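Long-range contacts in xylulokinase (Brucella ovis, PDB 5VM1), which probably catalyses the ATP-dependent phosphorylation of D-xylulose to D-xylulose 5-phosphate, as a member of the FGGY family of carbohydrate kinases: residues A115-D119 with I131-G135; R166-T170 with L225-W229; T253-A259 with F270-G274; S306-W310 with F338-L342. All coordinates share one frame; numbering follows the deposited sequence.

In the fold
Contacts 1 and 2 belong to the N-terminal part of this FGGY kinase and contact 4 to the C-terminal part. Contact 2 lies farthest from the centre of the chain (about 26 Å) and contact 3 nearest (about 14 Å), yet contact 3 has exposed residues in its turn and just past its strand, while the strand residues are buried. Contacts 2 and 4, on opposite sides of the chain's centre, are alike in chemistry: leucine and aromatic side chains packed between a helix and a second element. Contact 1 sets a helix against a loop through small apolar groups and adds a carboxylate. Contact 3 is the one with backbone-to-backbone hydrogen bonds between its segments, together with small side chains packed on main chain.

Contact 1: residues A115-D119 with I131-G135; sequences AAELD and IVFPG
Val132 directs its isopropyl group at the flank of helix 112-120, where Ala115, Leu118 and Asp119 receive it; this is a loop packed along a helix in the N-terminal domain of an FGGY kinase. The loop runs back against the helix direction, Pro134 beside Ala115 and Val132 beside Asp119. The two methyls of Val132 divide the helix surface between them: CG1 touches CB of Leu118 at 3.9 Å, and CG2 lies 3.8 Å from CA of Asp119. A branched residue suits this place because it fills two directions at once. Ala115 works the other way, its CB set against loop backbone, 3.5 Å from N of Pro134; a small residue suits a place faced by main chain rather than by side chains. Asp119 holds CG opposite its backbone N (chi1 -165°), which carries the carboxylate out to the start of the loop. There OD1 appears to accept the N-H of Val132 at 2.8 Å, a bond left doubtful by the uncertain position of OD1. The same oxygen is also placed to pair with Arg125 of helix 122-128 in a salt bridge, under the same doubt. Pro139 of helix 137-147 covers both Ala115 and Val132. Phe133 leaves the backbone away from the helix and makes a cation-pi contact with Arg346. CG2 of Ile131 lies 3.4 Å above the plane of the Phe133 ring, offset toward the rim.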
loop_
_atom_site.group_PDB
_atom_site.type_symbol
_atom_site.label_atom_id
_atom_site.label_comp_id
_atom_site.label_asym_id
_atom_site.label_seq_id
_atom_site.Cartn_x
_atom_site.Cartn_y
_atom_site.Cartn_z
ATOM N N ALA A 115 -1.247 -0.744 -20.676
ATOM C CA ALA A 115 -2.224 -0.260 -19.694
ATOM C C ALA A 115 -3.110 0.830 -20.280
ATOM O O ALA A 115 -4.264 0.971 -19.864
ATOM C CB ALA A 115 -1.559 0.267 -18.425
ATOM N N ALA A 116 -2.579 1.656 -21.187
ATOM C CA ALA A 116 -3.439 2.645 -21.814
ATOM C C ALA A 116 -4.498 1.946 -22.640
ATOM O O ALA A 116 -5.677 2.324 -22.602
ATOM C CB ALA A 116 -2.618 3.599 -22.668
ATOM N N GLU A 117 -4.107 0.878 -23.344
ATOM C CA GLU A 117 -5.080 0.138 -24.135
ATOM C C GLU A 117 -6.121 -0.529 -23.237
ATOM O O GLU A 117 -7.324 -0.448 -23.514
ATOM C CB GLU A 117 -4.380 -0.893 -25.022
ATOM C CG GLU A 117 -3.578 -0.306 -26.176
ATOM C CD GLU A 117 -2.855 -1.387 -26.946
ATOM O OE1 GLU A 117 -3.074 -2.559 -26.598
ATOM O OE2 GLU A 117 -2.081 -1.082 -27.878
ATOM N N LEU A 118 -5.691 -1.155 -22.133
ATOM C CA LEU A 118 -6.661 -1.816 -21.269
ATOM C C LEU A 118 -7.555 -0.803 -20.550
ATOM O O LEU A 118 -8.768 -1.011 -20.429
ATOM C CB LEU A 118 -5.940 -2.731 -20.276
ATOM C CG LEU A 118 -5.177 -3.924 -20.860
ATOM C CD1 LEU A 118 -4.540 -4.743 -19.733
ATOM C CD2 LEU A 118 -6.088 -4.795 -21.721
ATOM N N ASP A 119 -6.992 0.315 -20.096
ATOM C CA ASP A 119 -7.810 1.297 -19.385
ATOM C C ASP A 119 -8.919 1.853 -20.270
ATOM O O ASP A 119 -9.986 2.217 -19.759
ATOM C CB ASP A 119 -6.943 2.445 -18.839
ATOM C CG ASP A 119 -7.671 3.276 -17.791
ATOM O OD1 ASP A 119 -7.921 2.766 -16.681
ATOM O OD2 ASP A 119 -8.035 4.433 -18.084
ATOM N N ILE A 131 -8.659 2.305 -12.288
ATOM C CA ILE A 131 -7.841 2.612 -13.449
ATOM C C ILE A 131 -6.803 1.510 -13.640
ATOM O O ILE A 131 -6.304 0.925 -12.669
ATOM C CB ILE A 131 -7.173 3.985 -13.244
ATOM C CG1 ILE A 131 -8.222 5.101 -13.250
ATOM C CG2 ILE A 131 -6.068 4.226 -14.284
ATOM C CD1 ILE A 131 -7.687 6.460 -12.819
ATOM N N VAL A 132 -6.488 1.203 -14.897
ATOM C CA VAL A 132 -5.446 0.229 -15.220
ATOM C C VAL A 132 -4.140 1.006 -15.371
ATOM O O VAL A 132 -3.869 1.613 -16.412
ATOM C CB VAL A 132 -5.774 -0.578 -16.479
ATOM C CG1 VAL A 132 -4.839 -1.775 -16.615
ATOM C CG2 VAL A 132 -7.221 -1.013 -16.478
ATOM N N PHE A 133 -3.345 1.021 -14.317
ATOM C CA PHE A 133 -2.015 1.601 -14.397
ATOM C C PHE A 133 -0.986 0.566 -14.843
ATOM O O PHE A 133 -1.204 -0.649 -14.719
ATOM C CB PHE A 133 -1.626 2.199 -13.054
ATOM C CG PHE A 133 -2.362 3.445 -12.731
ATOM C CD1 PHE A 133 -2.011 4.634 -13.345
ATOM C CD2 PHE A 133 -3.416 3.439 -11.823
ATOM C CE1 PHE A 133 -2.693 5.794 -13.054
ATOM C CE2 PHE A 133 -4.093 4.603 -11.523
ATOM C CZ PHE A 133 -3.738 5.777 -12.137
ATOM N N PRO A 134 0.137 1.021 -15.416
ATOM C CA PRO A 134 1.144 0.071 -15.931
ATOM C C PRO A 134 1.772 -0.797 -14.878
ATOM O O PRO A 134 2.379 -1.816 -15.236
ATOM C CB PRO A 134 2.198 0.983 -16.565
ATOM C CG PRO A 134 2.006 2.284 -15.942
ATOM C CD PRO A 134 0.563 2.420 -15.563
ATOM N N GLY A 135 1.670 -0.422 -13.600
ATOM C CA GLY A 135 2.199 -1.202 -12.492
ATOM C C GLY A 135 1.308 -2.315 -11.994
ATOM O O GLY A 135 1.741 -3.141 -11.183
#

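Contact 2: residues R166-T170 with L225-W229; sequences RLWLT and LAAEW
Chi1 of 168° swings the indole of Trp168 away from its own backbone N, while Trp229, with chi1 at -51°, keeps CG beside its N and sends its ring in from the opposite direction. The six-membered ends meet, CH2 to CH2, at 4.0 Å. Trp168 comes in at the edge of the Trp229 ring, near its plane, and CD2 of Leu169 reaches the same edge, 4.3 Å from CH2 of Trp229. Here the C-terminal turn of helix 161-170 packs against short helix 223-228 and Trp229, the residue just after it, within the N-terminal domain of the actin-like ATPase fold. Helix 53-70 borders both tryptophans, through Ile57 and Arg61 at Trp168 and Ile64 at Trp229, and the broad indoles bridge the two helix ends to it. Leu225 points at the end of helix 161-170 and puts CD1 3.4 Å from O of Trp168 and 3.8 Å from O of Leu169; that methyl also lies 4.3 Å above one face of the Trp168 indole, toward its rim. O of Trp168 also accepts a hydrogen bond from NH2 of Arg222.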
loop_
_atom_site.group_PDB
_atom_site.type_symbol
_atom_site.label_atom_id
_atom_site.label_comp_id
_atom_site.label_asym_id
_atom_site.label_seq_id
_atom_site.Cartn_x
_atom_site.Cartn_y
_atom_site.Cartn_z
ATOM N N ARG A 166 4.111 -18.125 -0.604
ATOM C CA ARG A 166 3.209 -19.147 -0.085
ATOM C C ARG A 166 3.394 -20.466 -0.829
ATOM O O ARG A 166 3.189 -21.544 -0.250
ATOM C CB ARG A 166 1.747 -18.681 -0.165
ATOM C CG ARG A 166 0.716 -19.710 0.376
ATOM C CD ARG A 166 -0.598 -19.701 -0.397
ATOM N NE ARG A 166 -1.100 -18.334 -0.526
ATOM C CZ ARG A 166 -1.610 -17.602 0.467
ATOM N NH1 ARG A 166 -2.017 -16.360 0.217
ATOM N NH2 ARG A 166 -1.727 -18.093 1.695
ATOM N N LEU A 167 3.720 -20.396 -2.125
ATOM C CA LEU A 167 3.969 -21.608 -2.896
ATOM C C LEU A 167 5.173 -22.345 -2.345
ATOM O O LEU A 167 5.157 -23.574 -2.221
ATOM C CB LEU A 167 4.206 -21.266 -4.363
ATOM C CG LEU A 167 4.541 -22.422 -5.305
ATOM C CD1 LEU A 167 3.393 -23.418 -5.406
ATOM C CD2 LEU A 167 4.932 -21.892 -6.665
ATOM N N TRP A 168 6.220 -21.600 -1.989
ATOM C CA TRP A 168 7.379 -22.179 -1.320
ATOM C C TRP A 168 7.017 -22.723 0.071
ATOM O O TRP A 168 7.521 -23.772 0.481
ATOM C CB TRP A 168 8.497 -21.133 -1.266
ATOM C CG TRP A 168 9.628 -21.497 -0.367
ATOM C CD1 TRP A 168 10.463 -22.550 -0.500
ATOM C CD2 TRP A 168 10.008 -20.828 0.853
ATOM N NE1 TRP A 168 11.361 -22.576 0.547
ATOM C CE2 TRP A 168 11.102 -21.531 1.391
ATOM C CE3 TRP A 168 9.531 -19.702 1.534
ATOM C CZ2 TRP A 168 11.733 -21.147 2.575
ATOM C CZ3 TRP A 168 10.169 -19.318 2.717
ATOM C CH2 TRP A 168 11.254 -20.036 3.219
ATOM N N LEU A 169 6.168 -22.010 0.820
ATOM C CA LEU A 169 5.826 -22.406 2.189
ATOM C C LEU A 169 4.865 -23.596 2.228
ATOM O O LEU A 169 5.045 -24.517 3.031
ATOM C CB LEU A 169 5.214 -21.207 2.913
ATOM C CG LEU A 169 6.146 -20.048 3.285
ATOM C CD1 LEU A 169 5.343 -18.875 3.844
ATOM C CD2 LEU A 169 7.158 -20.530 4.316
ATOM N N THR A 170 3.834 -23.596 1.375
ATOM C CA THR A 170 2.747 -24.563 1.465
ATOM C C THR A 170 2.654 -25.512 0.289
ATOM O O THR A 170 2.021 -26.559 0.422
ATOM C CB THR A 170 1.375 -23.867 1.557
ATOM O OG1 THR A 170 1.059 -23.273 0.289
ATOM C CG2 THR A 170 1.345 -22.826 2.653
ATOM N N LEU A 225 9.652 -28.183 5.673
ATOM C CA LEU A 225 9.882 -26.902 6.331
ATOM C C LEU A 225 9.471 -26.936 7.800
ATOM O O LEU A 225 10.127 -26.309 8.641
ATOM C CB LEU A 225 9.117 -25.794 5.605
ATOM C CG LEU A 225 9.682 -25.455 4.237
ATOM C CD1 LEU A 225 8.800 -24.483 3.539
ATOM C CD2 LEU A 225 11.060 -24.876 4.439
ATOM N N ALA A 226 8.402 -27.668 8.130
ATOM C CA ALA A 226 7.995 -27.805 9.526
ATOM C C ALA A 226 9.083 -28.461 10.369
ATOM O O ALA A 226 9.216 -28.152 11.560
ATOM C CB ALA A 226 6.693 -28.604 9.623
ATOM N N ALA A 227 9.868 -29.362 9.776
ATOM C CA ALA A 227 10.967 -29.995 10.492
ATOM C C ALA A 227 12.260 -29.200 10.410
ATOM O O ALA A 227 13.101 -29.309 11.306
ATOM C CB ALA A 227 11.212 -31.409 9.951
ATOM N N GLU A 228 12.443 -28.409 9.353
ATOM C CA GLU A 228 13.681 -27.656 9.205
ATOM C C GLU A 228 13.833 -26.620 10.311
ATOM O O GLU A 228 14.962 -26.293 10.705
ATOM C CB GLU A 228 13.718 -27.004 7.821
ATOM C CG GLU A 228 15.005 -26.267 7.478
ATOM C CD GLU A 228 15.004 -25.755 6.046
ATOM O OE1 GLU A 228 14.673 -26.545 5.137
ATOM O OE2 GLU A 228 15.301 -24.557 5.829
ATOM N N TRP A 229 12.709 -26.117 10.837
ATOM C CA TRP A 229 12.673 -25.160 11.940
ATOM C C TRP A 229 12.083 -25.768 13.212
ATOM O O TRP A 229 11.894 -25.055 14.210
ATOM C CB TRP A 229 11.875 -23.916 11.528
ATOM C CG TRP A 229 12.325 -23.336 10.222
ATOM C CD1 TRP A 229 13.612 -23.199 9.793
ATOM C CD2 TRP A 229 11.494 -22.847 9.157
ATOM N NE1 TRP A 229 13.637 -22.645 8.540
ATOM C CE2 TRP A 229 12.351 -22.418 8.125
ATOM C CE3 TRP A 229 10.112 -22.724 8.982
ATOM C CZ2 TRP A 229 11.869 -21.873 6.924
ATOM C CZ3 TRP A 229 9.638 -22.190 7.799
ATOM C CH2 TRP A 229 10.515 -21.771 6.782
#

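Contact 3: residues T253-A259 with F270-G274; sequences TVKPGHA and FAANG
A type II turn, Lys255 to His258, leads into the antiparallel hairpin of strands 259-263 and 267-273, part of the main sheet of the C-terminal domain, and Gly257 and His258 both face Ala272 in the manner of a G1 beta bulge. Gly257 N gives its hydrogen to O of Ala272 at 3.2 Å, and N of Ala272 gives its own to O of His258 at 3.1 Å, the latter bond nearly linear at the hydrogen (167°) and arriving almost in line with the C=O bond of His258. Gly257 occupies the third turn position with phi of 85°, a conformation that glycine adopts easily and that fits both the turn and the first place of the bulge. The turn is closed by N of His258 bonding to O of Lys255. Beyond the bulge, regular pairing begins: Ala259 and Ala271 form a non-hydrogen-bonded pair, their CA atoms 4.3 Å apart and both methyls on the same face of the sheet. Ala272 points to the other side, pressing CB against the main chain of the incoming loop, 3.5 Å from O of Lys255; its small size suits this wall of backbone. Phe270, with CG anti to its N (chi1 -175°), runs its ring alongside Thr253 in the opposite direction, CD1 to CG2 at 4.1 Å. The ring also stacks on His296, and its side chain lies about 8 Å from that of Asp243, the predicted proton acceptor. At the outer end, Pro256 rests CG 3.6 Å from N of Gly274.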
loop_
_atom_site.group_PDB
_atom_site.type_symbol
_atom_site.label_atom_id
_atom_site.label_comp_id
_atom_site.label_asym_id
_atom_site.label_seq_id
_atom_site.Cartn_x
_atom_site.Cartn_y
_atom_site.Cartn_z
ATOM N N THR A 253 -7.523 -0.574 10.932
ATOM C CA THR A 253 -8.358 0.147 9.979
ATOM C C THR A 253 -9.153 -0.846 9.125
ATOM O O THR A 253 -8.838 -1.125 7.974
ATOM C CB THR A 253 -7.496 1.054 9.120
ATOM O OG1 THR A 253 -6.580 1.744 9.965
ATOM C CG2 THR A 253 -8.363 2.049 8.413
ATOM N N VAL A 254 -10.194 -1.410 9.733
ATOM C CA VAL A 254 -10.995 -2.432 9.071
ATOM C C VAL A 254 -12.496 -2.138 9.156
ATOM O O VAL A 254 -13.295 -2.749 8.436
ATOM C CB VAL A 254 -10.664 -3.816 9.652
ATOM C CG1 VAL A 254 -9.221 -4.153 9.412
ATOM C CG2 VAL A 254 -10.946 -3.832 11.127
ATOM N N LYS A 255 -12.922 -1.157 10.073
ATOM C CA LYS A 255 -14.365 -0.873 10.109
ATOM C C LYS A 255 -14.716 0.306 9.215
ATOM O O LYS A 255 -13.874 1.178 8.977
ATOM C CB LYS A 255 -14.831 -0.558 11.532
ATOM C CG LYS A 255 -14.845 -1.752 12.486
ATOM C CD LYS A 255 -15.644 -1.465 13.751
ATOM C CE LYS A 255 -14.916 -0.552 14.731
ATOM N NZ LYS A 255 -15.601 -0.590 16.084
ATOM N N PRO A 256 -15.938 0.337 8.681
ATOM C CA PRO A 256 -16.313 1.416 7.757
ATOM C C PRO A 256 -16.132 2.806 8.349
ATOM O O PRO A 256 -16.542 3.094 9.481
ATOM C CB PRO A 256 -17.781 1.120 7.440
ATOM C CG PRO A 256 -17.923 -0.328 7.629
ATOM C CD PRO A 256 -16.865 -0.799 8.593
ATOM N N GLY A 257 -15.540 3.681 7.538
ATOM C CA GLY A 257 -15.280 5.047 7.923
ATOM C C GLY A 257 -13.998 5.261 8.684
ATOM O O GLY A 257 -13.642 6.423 8.948
ATOM N N HIS A 258 -13.320 4.183 9.080
ATOM C CA HIS A 258 -12.010 4.272 9.701
ATOM C C HIS A 258 -10.939 4.421 8.638
ATOM O O HIS A 258 -10.952 3.720 7.621
ATOM C CB HIS A 258 -11.745 3.041 10.556
ATOM C CG HIS A 258 -12.488 3.056 11.853
ATOM N ND1 HIS A 258 -11.849 3.020 13.075
ATOM C CD2 HIS A 258 -13.814 3.123 12.120
ATOM C CE1 HIS A 258 -12.751 3.060 14.040
ATOM N NE2 HIS A 258 -13.950 3.120 13.486
ATOM N N ALA A 259 -10.004 5.342 8.872
ATOM C CA ALA A 259 -9.029 5.681 7.851
ATOM C C ALA A 259 -7.657 5.951 8.456
ATOM O O ALA A 259 -7.525 6.383 9.603
ATOM C CB ALA A 259 -9.496 6.887 7.022
ATOM N N PHE A 270 -6.130 5.701 3.254
ATOM C CA PHE A 270 -6.723 4.365 3.238
ATOM C C PHE A 270 -7.974 4.389 4.083
ATOM O O PHE A 270 -7.910 4.692 5.275
ATOM C CB PHE A 270 -5.772 3.311 3.786
ATOM C CG PHE A 270 -6.299 1.875 3.691
ATOM C CD1 PHE A 270 -7.337 1.431 4.499
ATOM C CD2 PHE A 270 -5.707 0.958 2.810
ATOM C CE1 PHE A 270 -7.790 0.127 4.417
ATOM C CE2 PHE A 270 -6.154 -0.350 2.718
ATOM C CZ PHE A 270 -7.190 -0.766 3.535
ATOM N N ALA A 271 -9.095 4.026 3.477
ATOM C CA ALA A 271 -10.368 3.979 4.163
ATOM C C ALA A 271 -10.977 2.595 3.999
ATOM O O ALA A 271 -11.096 2.092 2.872
ATOM C CB ALA A 271 -11.306 5.055 3.600
ATOM N N ALA A 272 -11.382 1.989 5.114
ATOM C CA ALA A 272 -12.079 0.715 5.058
ATOM C C ALA A 272 -13.558 0.933 4.746
ATOM O O ALA A 272 -14.162 1.902 5.225
ATOM C CB ALA A 272 -11.904 -0.034 6.371
ATOM N N ASN A 273 -14.134 0.033 3.921
ATOM C CA ASN A 273 -15.526 0.107 3.464
ATOM C C ASN A 273 -16.345 -1.145 3.795
ATOM O O ASN A 273 -15.852 -2.278 3.701
ATOM C CB ASN A 273 -15.647 0.313 1.942
ATOM C CG ASN A 273 -14.915 1.542 1.426
ATOM O OD1 ASN A 273 -14.450 1.550 0.291
ATOM N ND2 ASN A 273 -14.812 2.577 2.250
ATOM N N GLY A 274 -17.629 -0.941 4.092
ATOM C CA GLY A 274 -18.581 -2.026 4.270
ATOM C C GLY A 274 -19.146 -2.603 2.988
ATOM O O GLY A 274 -19.845 -3.624 3.028
#

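Contact 4: residues S306-W310 with F338-L342; sequences SALEW and FLPYL
One face of the Trp310 indole carries CD2 of Leu342, a CH-pi contact in which the methyl lies 4.3 Å from the centroid of the six-membered ring, 14° off its normal. The Phe338 ring is met at its edge, near its plane, by Ala307, whose CB is 3.9 Å from CE2. The two aromatic side chains cross at a slant, bringing CZ3 of Trp310 within 4.2 Å of CE1 of Phe338. With chi1 at 171°, Trp310 extends its indole to where Leu342 and Phe338 lie. Leu342 uses its two branches differently: while CD2 covers the indole, CD1 settles at its base, 3.7 Å from CB of Trp310 and 3.8 Å from CA of Ala307. A forked leucine can thus serve both the ring and the helix backbone, and the small Ala307 lets this branch approach the main chain. Pro340 adds its CB to the Ala307 methyl at 4.2 Å. Elsewhere, Val374 and Val378 of helix 367-390 touch Phe338 and Pro340 respectively, and Phe358 of the partner strand meets the Phe338 ring. The arrangement is apolar packing of a helix, 305-315, over strand 337-339 and the chain leaving it, in the C-terminal domain of the FGGY kinase fold, away from the predicted active and substrate sites.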
loop_
_atom_site.group_PDB
_atom_site.type_symbol
_atom_site.label_atom_id
_atom_site.label_comp_id
_atom_site.label_asym_id
_atom_site.label_seq_id
_atom_site.Cartn_x
_atom_site.Cartn_y
_atom_site.Cartn_z
ATOM N N SER A 306 8.162 12.947 -0.483
ATOM C CA SER A 306 9.157 13.225 -1.507
ATOM C C SER A 306 9.078 14.662 -1.995
ATOM O O SER A 306 10.072 15.191 -2.502
ATOM C CB SER A 306 8.986 12.260 -2.674
ATOM O OG SER A 306 7.837 12.587 -3.426
ATOM N N ALA A 307 7.921 15.311 -1.834
ATOM C CA ALA A 307 7.840 16.738 -2.109
ATOM C C ALA A 307 8.701 17.526 -1.133
ATOM O O ALA A 307 9.396 18.456 -1.546
ATOM C CB ALA A 307 6.394 17.215 -2.052
ATOM N N LEU A 308 8.711 17.144 0.153
ATOM C CA LEU A 308 9.594 17.820 1.104
ATOM C C LEU A 308 11.055 17.451 0.877
ATOM O O LEU A 308 11.924 18.314 0.948
ATOM C CB LEU A 308 9.191 17.506 2.537
ATOM C CG LEU A 308 10.043 18.226 3.588
ATOM C CD1 LEU A 308 9.929 19.752 3.495
ATOM C CD2 LEU A 308 9.675 17.702 4.975
ATOM N N GLU A 309 11.345 16.182 0.583
ATOM C CA GLU A 309 12.701 15.808 0.189
ATOM C C GLU A 309 13.156 16.640 -1.000
ATOM O O GLU A 309 14.278 17.155 -1.016
ATOM C CB GLU A 309 12.777 14.310 -0.142
ATOM C CG GLU A 309 13.305 13.422 0.964
ATOM C CD GLU A 309 12.568 12.071 1.036
ATOM O OE1 GLU A 309 12.355 11.444 -0.035
ATOM O OE2 GLU A 309 12.194 11.649 2.164
ATOM N N TRP A 310 12.294 16.788 -2.013
ATOM C CA TRP A 310 12.685 17.576 -3.173
ATOM C C TRP A 310 13.093 18.989 -2.764
ATOM O O TRP A 310 14.182 19.458 -3.123
ATOM C CB TRP A 310 11.561 17.638 -4.208
ATOM C CG TRP A 310 11.927 18.642 -5.296
ATOM C CD1 TRP A 310 12.777 18.435 -6.344
ATOM C CD2 TRP A 310 11.475 20.001 -5.410
ATOM N NE1 TRP A 310 12.892 19.581 -7.098
ATOM C CE2 TRP A 310 12.107 20.556 -6.552
ATOM C CE3 TRP A 310 10.599 20.803 -4.661
ATOM C CZ2 TRP A 310 11.889 21.883 -6.973
ATOM C CZ3 TRP A 310 10.376 22.120 -5.080
ATOM C CH2 TRP A 310 11.024 22.647 -6.231
ATOM N N PHE A 338 1.854 25.845 -2.570
ATOM C CA PHE A 338 2.661 24.810 -3.215
ATOM C C PHE A 338 1.736 23.733 -3.782
ATOM O O PHE A 338 0.888 23.190 -3.061
ATOM C CB PHE A 338 3.666 24.205 -2.235
ATOM C CG PHE A 338 4.504 23.108 -2.810
ATOM C CD1 PHE A 338 5.504 23.378 -3.718
ATOM C CD2 PHE A 338 4.301 21.806 -2.435
ATOM C CE1 PHE A 338 6.288 22.361 -4.249
ATOM C CE2 PHE A 338 5.077 20.788 -2.957
ATOM C CZ PHE A 338 6.071 21.068 -3.860
ATOM N N LEU A 339 1.834 23.495 -5.086
ATOM C CA LEU A 339 1.197 22.328 -5.686
ATOM C C LEU A 339 2.197 21.175 -5.740
ATOM O O LEU A 339 3.222 21.301 -6.421
ATOM C CB LEU A 339 0.698 22.642 -7.082
ATOM C CG LEU A 339 -0.501 23.533 -7.332
ATOM C CD1 LEU A 339 -0.932 23.229 -8.752
ATOM C CD2 LEU A 339 -1.632 23.286 -6.378
ATOM N N PRO A 340 1.952 20.041 -5.054
ATOM C CA PRO A 340 2.988 18.995 -4.952
ATOM C C PRO A 340 3.043 18.023 -6.128
ATOM O O PRO A 340 3.370 16.849 -5.940
ATOM C CB PRO A 340 2.610 18.263 -3.660
ATOM C CG PRO A 340 1.143 18.430 -3.554
ATOM C CD PRO A 340 0.786 19.750 -4.196
ATOM N N TYR A 341 2.710 18.479 -7.332
ATOM C CA TYR A 341 2.555 17.595 -8.488
ATOM C C TYR A 341 3.870 17.378 -9.228
ATOM O O TYR A 341 3.892 17.411 -10.473
ATOM C CB TYR A 341 1.492 18.154 -9.430
ATOM C CG TYR A 341 0.155 18.469 -8.772
ATOM C CD1 TYR A 341 -0.328 17.688 -7.709
ATOM C CD2 TYR A 341 -0.629 19.555 -9.205
ATOM C CE1 TYR A 341 -1.549 17.980 -7.090
ATOM C CE2 TYR A 341 -1.869 19.844 -8.613
ATOM C CZ TYR A 341 -2.320 19.051 -7.552
ATOM O OH TYR A 341 -3.539 19.308 -6.949
ATOM N N LEU A 342 4.972 17.136 -8.501
ATOM C CA LEU A 342 6.289 16.981 -9.127
ATOM C C LEU A 342 6.349 15.814 -10.108
ATOM O O LEU A 342 7.202 15.820 -11.010
ATOM C CB LEU A 342 7.362 16.774 -8.056
ATOM C CG LEU A 342 7.412 17.894 -7.011
ATOM C CD1 LEU A 342 8.224 17.426 -5.848
ATOM C CD2 LEU A 342 7.962 19.186 -7.577
#